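Local atomic coordinates of ethanolamine utilization protein EutS (Streptococcus intermedius SK54 = ATCC 27335, PDB entry 6XPJ), a protein that forms hexameric tiles as a minor shell protein of the choline-degrading bacterial microcompartment, and may lend the shell heterogeneity and flexibility. Residues K20-A25 against E97-Y102; I60-A65 against G81-S86; L52-T57 against L107-V112; A25-A30 against Q90-S95; L39-D42 against A46-V49. The protein carries 1 engineered substitution. All coordinates share one frame; numbering follows the deposited sequence.

Contact 1: K20-A25 against E97-Y102; sequences KQITLA and EDILEY
Leu100 reaches from helix 89-105 to strand 11-28 and sets both of its methyls against Ala25, with CD2 3.7 Å and CD1 3.8 Å from Ala25 CB. Its CG lies opposite the carbonyl carbon (chi1 -71°), which turns the isobutyl fork from the flank of the helix down onto the strand. The fork straddles the small Ala25 methyl, and CD2 also meets Ile22 CG2 at 4.0 Å, so one branch of the leucine fills the step between two strand residues. Ile22 divides its work: while CG2 serves Leu100, its other branch runs out to the terminal CD1, which lies 3.6 Å from Ile99 CG2, the two isoleucines crossing roughly at right angles. The local axes of strand 21-25 and helix 97-102 run nearly antiparallel, at 163° and 9.9 Å apart. This is the helix-on-sheet layer of the circularly permuted BMC fold. Ile22 and Ala25 both point at the helix although they are three positions apart, whereas Leu24 points away; the break in strict alternation coincides with Thr23, whose psi of -13° departs from extended geometry. Beside this irregularity Gln21 runs out extended, and its NE2 donates a nearly straight hydrogen bond of 2.9 Å to Thr23 OG1, with the hydroxyl close to the amide plane. The other end of that amide, OE1, is bonded to Arg11 of a neighbouring subunit. Leu100 also packs on Thr111 and Leu114 of strand 110-116, and Ile99 on Ala65 of helix 58-68.

Contact 2: I60-A65 against G81-S86; sequences IAADIA and GSVMFS
The Ala65 methyl sits over one face of the Phe85 ring in a CH-pi contact: CB is 4.1 Å from the ring centroid and 24° off the normal. It is displaced toward the rim, which is why its closest ring atom is CE2, 3.8 Å from CB. Phe85 reaches this place with CG held between the backbone N and the carbonyl carbon (chi1 52°). Val83 CG1 of the same strand lies in the ring plane at its edge, so face and edge are touched by different groups. Val83 meets the preceding turn of the helix with both methyls, its CG1 4.2 Å from Ala62 CB and its CG2 4.4 Å from Ala61 CB. Three alanines thus make the helix face smooth, and the local axes come within 8.7 Å, running nearly parallel at 21°. The strand begins within a G1 beta bulge, where Gly81 and Ser82 both face Asp77. In the BMC fold this helix, 58-68, shares one face of the sheet with helix 89-105: Phe85 also packs on Ser95 and Leu96, Ala65 on Ile99, and Ala62 on strand 72-77, while Met84 points to the other face.

Contact 3: L52-T57 against L107-V112; sequences LTPNET and LGFSTV
Phe109 drives the CE2 corner of its ring into the bend formed by Thr53, Pro54 and Thr57. In the circularly permuted BMC fold this joins the end of strand 46-53 and the turn after it to the loop between helix 89-105 and strand 110-116. Three atoms gather at one ring carbon: Thr53 O lies 3.6 Å from Phe109 CE2, while Pro54 CD and Thr57 CG2 are each 4.1 Å from it. All three approach obliquely, so the ring is wedged at a corner and not stacked. The pyrrolidine crosses the aromatic side chain at about a right angle, and the Thr57 and Phe109 side chains point at each other from opposite directions.

The next shell fixes the shape of this bend. A cis peptide bond between Thr53 and Pro54 turns the chain sharply, and the following residues take helical phi and psi values leading into helix 58-68. On the other side, Gly108, with a positive phi of 72°, leaves the preceding helix and brings Phe109 round. Leu107 CD1 lies 4.0 Å above one face of the Phe109 ring, offset toward its rim, and Phe103 of helix 89-105 meets the same ring edge-to-face. Glu56, within the bend, turns instead to a neighbouring subunit, where its carboxylate bonds Ser51 and Ser82. Thr57 itself is clamped to the turn by two bonds to a single acceptor: its backbone N reaches Pro54 O at 3.1 Å, and its hydroxyl OG1 donates to Pro54 O at 2.8 Å, with a C=O...OG1 angle of 169°.

Contact 4: A25-A30 against Q90-S95; sequences AHVIAA and QSVETS
Val27 presents a different methyl to each of its two helix partners, Val92 and Glu93, and its first torsion sets the division: CG1 stands between the backbone N and the carbonyl carbon (chi1 52°), leaving CG2 opposite the N. Val92 answers with CG1 opposite its own backbone N, chi1 168°. The outcome is an apolar contact, Val27 CG2 to Val92 CG1 at 3.8 Å, supported by Val27 CB at 4.0 Å from the same Val92 CG1.

Glu93 contributes the carbon part of its side chain as well as its end. It leaves the flank of the helix and stays extended beyond CG, slanting across the strand residue; its CG is 4.1 Å and its OE1 4.0 Å from Val27 CG1. The contact with the methyl is plain packing, because the polar partner of OE1 is Lys116, in a salt bridge. That salt bridge would be expected to stabilise the ionised form of this buried carboxylate.

On the outward side of the helix, Thr94 folds its hydroxyl back one turn: OG1 donates to Gln90 O at 3.0 Å, while the backbone N of Thr94 bonds that oxygen from the opposite face of the carbonyl plane. Strand and helix backbones come as near as 6.8 Å between the CA atoms of Val27 and Glu93. Around this contact, Val27 and Val92 both touch Ala46 of strand 46-53, Val92 packs on Phe85 of strand 82-87, and Ser95 OG bonds Ala65 O of helix 58-68.

Contact 5: L39-D42 against A46-V49; sequences LGVD and AIGV
Leu39, next to the turn after helix 33-39, has its CA 9.7 Å from that of Ile47 on strand 46-53, and the chain turns at Gly40, which, with phi 69°, is the C-prime residue of a Schellman motif. The two bonds of that motif define it: Val41 N returns to Tyr36 O, and Gly40 N to Glu37 O. The turn lets residues on either side of the glycine, Leu39 and Val41, both face the strand.

The side chains of Leu39 and Ile47 bridge the gap tip to tip. Leu39 CD1 lies 4.1 Å from Ile47 CG2 and again 4.1 Å from Ile47 CD1, so one leucine methyl rests against both branches of the isoleucine. The bent second torsion of Ile47 (chi2 -69°) sets CD1 on the side of CG2 that faces the loop, so both can touch that methyl.

In the BMC fold this contact closes the short connection between helix 33-39 and the sheet, on the face turned away from helices 58-68 and 89-105. The alternation along the strand shows it: Ala46 packs on Ile89 and Val92 of helix 89-105, whereas Ile47 faces Leu39. Leu39 also lies on Met84 of strand 82-87 and Phe75 of strand 72-77 beyond it, and Val41 on Cys74. The remaining touch is looser, with Val41 CG2 4.3 Å from Ile47 CD1.

In the fold
Four contacts pack on the two faces of one mixed sheet; contact 3 lies at its end. Contacts 1 and 4 follow strand 11-28 and helix 89-105, share Ala25, and have centres about 13 Å apart. Contact 2 adds helix 58-68 to the same face, centre to centre about 10 Å from contact 1 and 12 Å from contact 4. Contact 5 anchors helix 33-39 on the other face; its centre is about 22 Å from that of contact 3, at the far end of strand 46-53. Along the chain contact 5 closes before contact 2 opens, and contacts 1 and 4 enclose both. Early and late segments thus meet in the permuted BMC domain, from which the hexamer is built.

Contact 1: K20-A25 against E97-Y102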
# COMPACT_ATOMS: atom_id res chain seq x y z
N LYS C 20 4.53 -2.71 -16.18
CA LYS C 20 4.17 -3.92 -16.94
C LYS C 20 5.39 -4.79 -16.93
O LYS C 20 6.26 -4.62 -17.77
CB LYS C 20 3.66 -3.54 -18.33
CG LYS C 20 2.34 -2.80 -18.30
CD LYS C 20 1.98 -2.18 -19.64
CE LYS C 20 2.92 -1.04 -19.98
NZ LYS C 20 2.32 -0.02 -20.89
N GLN C 21 5.46 -5.71 -15.97
CA GLN C 21 6.74 -6.42 -15.72
C GLN C 21 6.47 -7.76 -15.04
O GLN C 21 5.61 -7.82 -14.15
CB GLN C 21 7.60 -5.53 -14.81
CG GLN C 21 8.91 -6.13 -14.38
CD GLN C 21 9.82 -5.05 -13.84
OE1 GLN C 21 10.16 -4.09 -14.53
NE2 GLN C 21 10.24 -5.24 -12.61
N ILE C 22 7.26 -8.76 -15.40
CA ILE C 22 7.47 -9.96 -14.55
C ILE C 22 8.82 -9.79 -13.87
O ILE C 22 9.85 -9.66 -14.56
CB ILE C 22 7.40 -11.26 -15.36
CG1 ILE C 22 6.00 -11.43 -15.95
CG2 ILE C 22 7.84 -12.42 -14.48
CD1 ILE C 22 5.77 -12.73 -16.69
N THR C 23 8.81 -9.77 -12.53
CA THR C 23 10.02 -9.50 -11.72
C THR C 23 10.61 -10.80 -11.18
O THR C 23 11.75 -10.81 -10.68
CB THR C 23 9.73 -8.49 -10.61
OG1 THR C 23 8.97 -7.40 -11.15
CG2 THR C 23 11.01 -7.97 -10.00
N LEU C 24 9.86 -11.89 -11.26
CA LEU C 24 10.33 -13.19 -10.74
C LEU C 24 9.64 -14.28 -11.54
O LEU C 24 8.41 -14.24 -11.68
CB LEU C 24 9.99 -13.32 -9.25
CG LEU C 24 10.51 -14.60 -8.60
CD1 LEU C 24 12.02 -14.54 -8.46
CD2 LEU C 24 9.85 -14.81 -7.25
N ALA C 25 10.40 -15.25 -12.02
CA ALA C 25 9.87 -16.47 -12.65
C ALA C 25 10.84 -17.59 -12.28
O ALA C 25 11.93 -17.71 -12.89
CB ALA C 25 9.73 -16.28 -14.13
N GLU C 97 8.68 -20.93 -18.57
CA GLU C 97 9.16 -20.48 -19.90
C GLU C 97 7.99 -19.96 -20.73
O GLU C 97 8.12 -18.91 -21.38
CB GLU C 97 9.79 -21.66 -20.62
CG GLU C 97 11.12 -22.09 -20.07
CD GLU C 97 11.53 -23.48 -20.52
OE1 GLU C 97 12.68 -23.84 -20.26
OE2 GLU C 97 10.70 -24.20 -21.12
N ASP C 98 6.86 -20.68 -20.72
CA ASP C 98 5.72 -20.28 -21.56
C ASP C 98 5.16 -18.95 -21.06
O ASP C 98 4.79 -18.09 -21.87
CB ASP C 98 4.69 -21.40 -21.65
CG ASP C 98 5.16 -22.52 -22.57
OD1 ASP C 98 6.33 -22.53 -22.98
OD2 ASP C 98 4.30 -23.33 -22.97
N ILE C 99 5.09 -18.76 -19.74
CA ILE C 99 4.68 -17.45 -19.17
C ILE C 99 5.63 -16.36 -19.66
O ILE C 99 5.15 -15.33 -20.13
CB ILE C 99 4.62 -17.49 -17.63
CG1 ILE C 99 3.48 -18.38 -17.14
CG2 ILE C 99 4.51 -16.10 -17.05
CD1 ILE C 99 3.59 -18.74 -15.69
N LEU C 100 6.94 -16.52 -19.50
CA LEU C 100 7.92 -15.48 -19.88
C LEU C 100 7.81 -15.17 -21.37
O LEU C 100 7.80 -13.99 -21.72
CB LEU C 100 9.32 -15.92 -19.48
CG LEU C 100 9.60 -15.93 -17.98
CD1 LEU C 100 10.92 -16.63 -17.69
CD2 LEU C 100 9.58 -14.53 -17.39
N GLU C 101 7.70 -16.20 -22.21
CA GLU C 101 7.69 -15.97 -23.66
C GLU C 101 6.41 -15.20 -24.04
O GLU C 101 6.49 -14.30 -24.87
CB GLU C 101 7.78 -17.29 -24.41
CG GLU C 101 9.15 -17.92 -24.33
CD GLU C 101 9.25 -19.31 -24.92
OE1 GLU C 101 8.36 -19.71 -25.72
OE2 GLU C 101 10.22 -20.02 -24.55
N TYR C 102 5.27 -15.58 -23.48
CA TYR C 102 4.00 -14.90 -23.82
C TYR C 102 4.10 -13.44 -23.38
O TYR C 102 3.78 -12.52 -24.13
CB TYR C 102 2.79 -15.58 -23.17
CG TYR C 102 1.53 -14.79 -23.43
CD1 TYR C 102 0.87 -14.88 -24.63
CD2 TYR C 102 1.06 -13.88 -22.50
CE1 TYR C 102 -0.25 -14.11 -24.90
CE2 TYR C 102 -0.04 -13.09 -22.76
CZ TYR C 102 -0.69 -13.19 -23.98
OH TYR C 102 -1.79 -12.42 -24.20

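Contact 2: I60-A65 against G81-S86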
# COMPACT_ATOMS: atom_id res chain seq x y z
N ILE C 60 -3.81 -14.35 -15.88
CA ILE C 60 -3.33 -14.64 -17.25
C ILE C 60 -2.16 -15.61 -17.15
O ILE C 60 -2.11 -16.59 -17.91
CB ILE C 60 -2.90 -13.33 -17.94
CG1 ILE C 60 -4.05 -12.35 -18.05
CG2 ILE C 60 -2.28 -13.63 -19.29
CD1 ILE C 60 -3.62 -10.96 -18.50
N ALA C 61 -1.23 -15.37 -16.24
CA ALA C 61 -0.04 -16.23 -16.05
C ALA C 61 -0.46 -17.60 -15.57
O ALA C 61 0.06 -18.59 -16.08
CB ALA C 61 0.95 -15.60 -15.11
N ALA C 62 -1.46 -17.70 -14.69
CA ALA C 62 -1.94 -19.00 -14.19
C ALA C 62 -2.54 -19.80 -15.34
O ALA C 62 -2.27 -21.02 -15.45
CB ALA C 62 -2.96 -18.80 -13.10
N ASP C 63 -3.30 -19.13 -16.19
CA ASP C 63 -3.92 -19.81 -17.35
C ASP C 63 -2.85 -20.37 -18.28
O ASP C 63 -2.96 -21.54 -18.76
CB ASP C 63 -4.85 -18.85 -18.07
CG ASP C 63 -5.51 -19.49 -19.27
OD1 ASP C 63 -6.50 -20.22 -19.04
OD2 ASP C 63 -5.06 -19.24 -20.38
N ILE C 64 -1.84 -19.58 -18.61
CA ILE C 64 -0.73 -20.04 -19.48
C ILE C 64 -0.04 -21.22 -18.80
O ILE C 64 0.24 -22.22 -19.50
CB ILE C 64 0.22 -18.89 -19.79
CG1 ILE C 64 -0.46 -17.84 -20.65
CG2 ILE C 64 1.52 -19.39 -20.44
CD1 ILE C 64 0.27 -16.55 -20.67
N ALA C 65 0.28 -21.11 -17.52
CA ALA C 65 1.03 -22.16 -16.80
C ALA C 65 0.27 -23.48 -16.91
O ALA C 65 0.90 -24.47 -17.31
CB ALA C 65 1.27 -21.79 -15.36
N GLY C 81 -0.45 -9.92 -7.01
CA GLY C 81 0.19 -10.14 -8.32
C GLY C 81 1.13 -11.34 -8.29
O GLY C 81 2.25 -11.23 -8.73
N SER C 82 0.67 -12.48 -7.77
CA SER C 82 1.54 -13.65 -7.51
C SER C 82 0.86 -14.92 -8.02
O SER C 82 -0.35 -15.05 -7.87
CB SER C 82 1.85 -13.77 -6.04
OG SER C 82 2.20 -12.52 -5.48
N VAL C 83 1.65 -15.86 -8.53
CA VAL C 83 1.18 -17.21 -8.87
C VAL C 83 2.21 -18.19 -8.36
O VAL C 83 3.40 -17.94 -8.49
CB VAL C 83 0.95 -17.39 -10.37
CG1 VAL C 83 0.46 -18.79 -10.65
CG2 VAL C 83 -0.01 -16.34 -10.92
N MET C 84 1.73 -19.27 -7.77
CA MET C 84 2.59 -20.42 -7.43
C MET C 84 1.93 -21.69 -7.92
O MET C 84 0.68 -21.82 -7.88
CB MET C 84 2.89 -20.46 -5.93
CG MET C 84 3.83 -19.31 -5.50
SD MET C 84 4.48 -19.44 -3.81
CE MET C 84 4.84 -17.72 -3.43
N PHE C 85 2.73 -22.63 -8.39
CA PHE C 85 2.22 -23.91 -8.90
C PHE C 85 3.27 -24.98 -8.65
O PHE C 85 4.42 -24.66 -8.32
CB PHE C 85 1.81 -23.78 -10.37
CG PHE C 85 2.85 -23.19 -11.30
CD1 PHE C 85 3.81 -23.99 -11.88
CD2 PHE C 85 2.80 -21.84 -11.65
CE1 PHE C 85 4.75 -23.46 -12.74
CE2 PHE C 85 3.75 -21.31 -12.52
CZ PHE C 85 4.71 -22.13 -13.06
N SER C 86 2.85 -26.23 -8.77
CA SER C 86 3.73 -27.37 -8.46
C SER C 86 3.67 -28.39 -9.59
O SER C 86 2.70 -28.40 -10.33
CB SER C 86 3.29 -27.99 -7.14
OG SER C 86 1.98 -28.49 -7.32

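Contact 3: L52-T57 against L107-V112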
# COMPACT_ATOMS: atom_id res chain seq x y z
N LEU C 52 4.25 -10.61 -10.75
CA LEU C 52 3.76 -9.85 -11.93
C LEU C 52 3.24 -8.48 -11.51
O LEU C 52 2.71 -8.30 -10.41
CB LEU C 52 2.63 -10.60 -12.62
CG LEU C 52 2.92 -12.04 -13.00
CD1 LEU C 52 2.30 -13.01 -12.01
CD2 LEU C 52 2.50 -12.33 -14.43
N THR C 53 3.31 -7.54 -12.45
CA THR C 53 2.75 -6.18 -12.32
C THR C 53 2.20 -5.85 -13.70
O THR C 53 2.90 -6.09 -14.69
CB THR C 53 3.85 -5.18 -11.91
OG1 THR C 53 4.55 -5.71 -10.77
CG2 THR C 53 3.25 -3.81 -11.69
N PRO C 54 0.97 -5.34 -13.84
CA PRO C 54 0.03 -5.12 -12.73
C PRO C 54 -0.53 -6.44 -12.19
O PRO C 54 -0.43 -7.49 -12.83
CB PRO C 54 -1.08 -4.28 -13.37
CG PRO C 54 -1.07 -4.73 -14.81
CD PRO C 54 0.38 -4.98 -15.14
N ASN C 55 -1.05 -6.38 -10.98
CA ASN C 55 -1.35 -7.61 -10.21
C ASN C 55 -2.44 -8.45 -10.87
O ASN C 55 -2.44 -9.66 -10.66
CB ASN C 55 -1.73 -7.25 -8.80
CG ASN C 55 -0.55 -6.74 -7.99
OD1 ASN C 55 0.59 -6.86 -8.42
ND2 ASN C 55 -0.83 -6.25 -6.79
N GLU C 56 -3.33 -7.83 -11.63
CA GLU C 56 -4.44 -8.55 -12.30
C GLU C 56 -3.89 -9.53 -13.33
O GLU C 56 -4.65 -10.45 -13.73
CB GLU C 56 -5.40 -7.56 -12.99
CG GLU C 56 -6.13 -6.63 -12.05
CD GLU C 56 -5.40 -5.34 -11.68
OE1 GLU C 56 -4.14 -5.19 -11.98
OE2 GLU C 56 -6.05 -4.48 -11.07
N THR C 57 -2.65 -9.39 -13.79
CA THR C 57 -2.09 -10.33 -14.80
C THR C 57 -1.79 -11.69 -14.15
O THR C 57 -1.52 -12.62 -14.91
CB THR C 57 -0.83 -9.82 -15.48
OG1 THR C 57 0.23 -9.62 -14.52
CG2 THR C 57 -1.07 -8.55 -16.25
N LEU C 107 2.84 -9.58 -25.13
CA LEU C 107 2.43 -8.37 -24.38
C LEU C 107 3.53 -7.29 -24.42
O LEU C 107 3.20 -6.12 -24.16
CB LEU C 107 2.08 -8.73 -22.94
CG LEU C 107 0.94 -9.71 -22.69
CD1 LEU C 107 0.70 -9.83 -21.19
CD2 LEU C 107 -0.35 -9.30 -23.40
N GLY C 108 4.79 -7.61 -24.70
CA GLY C 108 5.86 -6.60 -24.70
C GLY C 108 6.23 -6.12 -23.31
O GLY C 108 6.89 -5.06 -23.18
N PHE C 109 5.93 -6.92 -22.28
CA PHE C 109 6.30 -6.59 -20.89
C PHE C 109 7.80 -6.78 -20.68
O PHE C 109 8.43 -7.59 -21.38
CB PHE C 109 5.54 -7.51 -19.95
CG PHE C 109 4.12 -7.10 -19.64
CD1 PHE C 109 3.30 -6.47 -20.58
CD2 PHE C 109 3.61 -7.37 -18.38
CE1 PHE C 109 2.00 -6.11 -20.25
CE2 PHE C 109 2.30 -7.06 -18.08
CZ PHE C 109 1.51 -6.42 -19.01
N SER C 110 8.36 -6.05 -19.71
CA SER C 110 9.73 -6.32 -19.22
C SER C 110 9.70 -7.66 -18.47
O SER C 110 8.73 -7.92 -17.75
CB SER C 110 10.24 -5.20 -18.36
OG SER C 110 10.18 -3.98 -19.08
N THR C 111 10.69 -8.51 -18.72
CA THR C 111 10.72 -9.84 -18.07
C THR C 111 12.14 -10.14 -17.61
O THR C 111 13.11 -9.92 -18.36
CB THR C 111 10.20 -10.96 -18.98
OG1 THR C 111 11.01 -11.01 -20.17
CG2 THR C 111 8.78 -10.74 -19.42
N VAL C 112 12.21 -10.79 -16.49
CA VAL C 112 13.46 -11.37 -15.96
C VAL C 112 13.71 -12.74 -16.59
O VAL C 112 12.80 -13.38 -17.12
CB VAL C 112 13.37 -11.49 -14.43
CG1 VAL C 112 13.37 -10.12 -13.79
CG2 VAL C 112 12.17 -12.34 -14.01

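Contact 4: A25-A30 against Q90-S95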
# COMPACT_ATOMS: atom_id res chain seq x y z
N ALA C 25 10.40 -15.25 -12.02
CA ALA C 25 9.87 -16.47 -12.65
C ALA C 25 10.84 -17.59 -12.28
O ALA C 25 11.93 -17.71 -12.89
CB ALA C 25 9.73 -16.28 -14.13
N HIS C 26 10.52 -18.29 -11.21
CA HIS C 26 11.51 -19.03 -10.43
C HIS C 26 11.03 -20.44 -10.15
O HIS C 26 9.84 -20.62 -9.78
CB HIS C 26 11.79 -18.29 -9.11
CG HIS C 26 12.93 -18.88 -8.34
ND1 HIS C 26 14.22 -18.44 -8.48
CD2 HIS C 26 12.95 -19.89 -7.43
CE1 HIS C 26 15.00 -19.16 -7.68
NE2 HIS C 26 14.24 -20.06 -7.01
N VAL C 27 11.94 -21.39 -10.25
CA VAL C 27 11.66 -22.78 -9.81
C VAL C 27 12.53 -23.13 -8.61
O VAL C 27 13.76 -22.97 -8.68
CB VAL C 27 11.81 -23.81 -10.94
CG1 VAL C 27 13.14 -23.72 -11.68
CG2 VAL C 27 11.59 -25.22 -10.44
N ILE C 28 11.88 -23.60 -7.55
CA ILE C 28 12.55 -24.32 -6.45
C ILE C 28 12.47 -25.79 -6.80
O ILE C 28 11.37 -26.34 -6.80
CB ILE C 28 11.93 -23.99 -5.08
CG1 ILE C 28 11.79 -22.49 -4.86
CG2 ILE C 28 12.75 -24.68 -3.99
CD1 ILE C 28 11.12 -22.12 -3.56
N ALA C 29 13.61 -26.41 -7.12
CA ALA C 29 13.59 -27.76 -7.74
C ALA C 29 13.14 -28.79 -6.72
O ALA C 29 12.40 -29.71 -7.07
CB ALA C 29 14.96 -28.11 -8.27
N ALA C 30 13.63 -28.66 -5.49
CA ALA C 30 13.43 -29.66 -4.43
C ALA C 30 13.17 -28.93 -3.12
O ALA C 30 14.04 -28.86 -2.25
CB ALA C 30 14.64 -30.55 -4.36
N GLN C 90 10.57 -30.54 -14.87
CA GLN C 90 10.52 -30.19 -16.31
C GLN C 90 9.18 -29.53 -16.61
O GLN C 90 9.17 -28.54 -17.36
CB GLN C 90 10.83 -31.40 -17.18
CG GLN C 90 12.30 -31.82 -17.09
CD GLN C 90 13.28 -30.69 -17.32
OE1 GLN C 90 14.26 -30.53 -16.58
NE2 GLN C 90 13.03 -29.88 -18.33
N SER C 91 8.08 -29.96 -16.00
CA SER C 91 6.74 -29.35 -16.24
C SER C 91 6.73 -27.92 -15.69
O SER C 91 6.24 -27.01 -16.37
CB SER C 91 5.62 -30.15 -15.62
OG SER C 91 5.54 -31.44 -16.21
N VAL C 92 7.28 -27.74 -14.50
CA VAL C 92 7.30 -26.40 -13.86
C VAL C 92 8.16 -25.45 -14.70
O VAL C 92 7.74 -24.31 -14.96
CB VAL C 92 7.79 -26.48 -12.41
CG1 VAL C 92 8.09 -25.10 -11.86
CG2 VAL C 92 6.76 -27.19 -11.55
N GLU C 93 9.33 -25.90 -15.15
CA GLU C 93 10.16 -25.04 -16.03
C GLU C 93 9.41 -24.70 -17.33
O GLU C 93 9.51 -23.54 -17.81
CB GLU C 93 11.50 -25.69 -16.32
CG GLU C 93 12.36 -25.82 -15.11
CD GLU C 93 13.77 -26.31 -15.36
OE1 GLU C 93 14.55 -26.30 -14.40
OE2 GLU C 93 14.07 -26.68 -16.50
N THR C 94 8.75 -25.68 -17.98
CA THR C 94 8.01 -25.45 -19.24
C THR C 94 6.98 -24.35 -19.00
O THR C 94 6.87 -23.43 -19.81
CB THR C 94 7.35 -26.73 -19.76
OG1 THR C 94 8.44 -27.59 -20.11
CG2 THR C 94 6.44 -26.49 -20.94
N SER C 95 6.23 -24.44 -17.90
CA SER C 95 5.17 -23.46 -17.59
C SER C 95 5.80 -22.07 -17.38
O SER C 95 5.25 -21.09 -17.87
CB SER C 95 4.35 -23.88 -16.41
OG SER C 95 3.56 -25.03 -16.73

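Contact 5: L39-D42 against A46-V49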
# COMPACT_ATOMS: atom_id res chain seq x y z
N LEU C 39 2.76 -23.58 1.88
CA LEU C 39 1.83 -23.44 0.73
C LEU C 39 0.66 -24.41 0.90
O LEU C 39 -0.35 -24.26 0.16
CB LEU C 39 2.59 -23.71 -0.57
CG LEU C 39 3.72 -22.72 -0.87
CD1 LEU C 39 4.48 -23.15 -2.11
CD2 LEU C 39 3.18 -21.30 -1.03
N GLY C 40 0.77 -25.34 1.86
CA GLY C 40 -0.29 -26.32 2.15
C GLY C 40 -0.44 -27.33 1.03
O GLY C 40 -1.58 -27.82 0.82
N VAL C 41 0.66 -27.68 0.36
CA VAL C 41 0.65 -28.55 -0.86
C VAL C 41 1.26 -29.91 -0.55
O VAL C 41 1.89 -30.07 0.53
CB VAL C 41 1.35 -27.88 -2.06
CG1 VAL C 41 0.60 -26.63 -2.48
CG2 VAL C 41 2.82 -27.57 -1.78
N ASP C 42 1.09 -30.85 -1.48
CA ASP C 42 1.74 -32.17 -1.44
C ASP C 42 3.25 -31.96 -1.36
O ASP C 42 3.77 -31.07 -2.07
CB ASP C 42 1.30 -33.02 -2.64
CG ASP C 42 1.71 -34.48 -2.55
OD1 ASP C 42 2.15 -34.92 -1.48
OD2 ASP C 42 1.58 -35.17 -3.56
N ALA C 46 8.66 -29.89 -7.80
CA ALA C 46 9.18 -28.52 -7.79
C ALA C 46 8.02 -27.55 -7.57
O ALA C 46 6.81 -27.90 -7.74
CB ALA C 46 9.88 -28.26 -9.09
N ILE C 47 8.40 -26.34 -7.17
CA ILE C 47 7.45 -25.20 -7.03
C ILE C 47 7.90 -24.11 -7.99
O ILE C 47 9.09 -23.74 -7.97
CB ILE C 47 7.40 -24.71 -5.58
CG1 ILE C 47 6.73 -25.78 -4.71
CG2 ILE C 47 6.73 -23.35 -5.48
CD1 ILE C 47 5.28 -25.99 -4.94
N GLY C 48 6.94 -23.58 -8.75
CA GLY C 48 7.14 -22.38 -9.57
C GLY C 48 6.54 -21.17 -8.90
O GLY C 48 5.42 -21.28 -8.35
N VAL C 49 7.24 -20.04 -8.92
CA VAL C 49 6.86 -18.77 -8.26
C VAL C 49 6.99 -17.64 -9.27
O VAL C 49 8.07 -17.48 -9.87
CB VAL C 49 7.74 -18.49 -7.03
CG1 VAL C 49 7.15 -17.33 -6.25
CG2 VAL C 49 7.92 -19.73 -6.16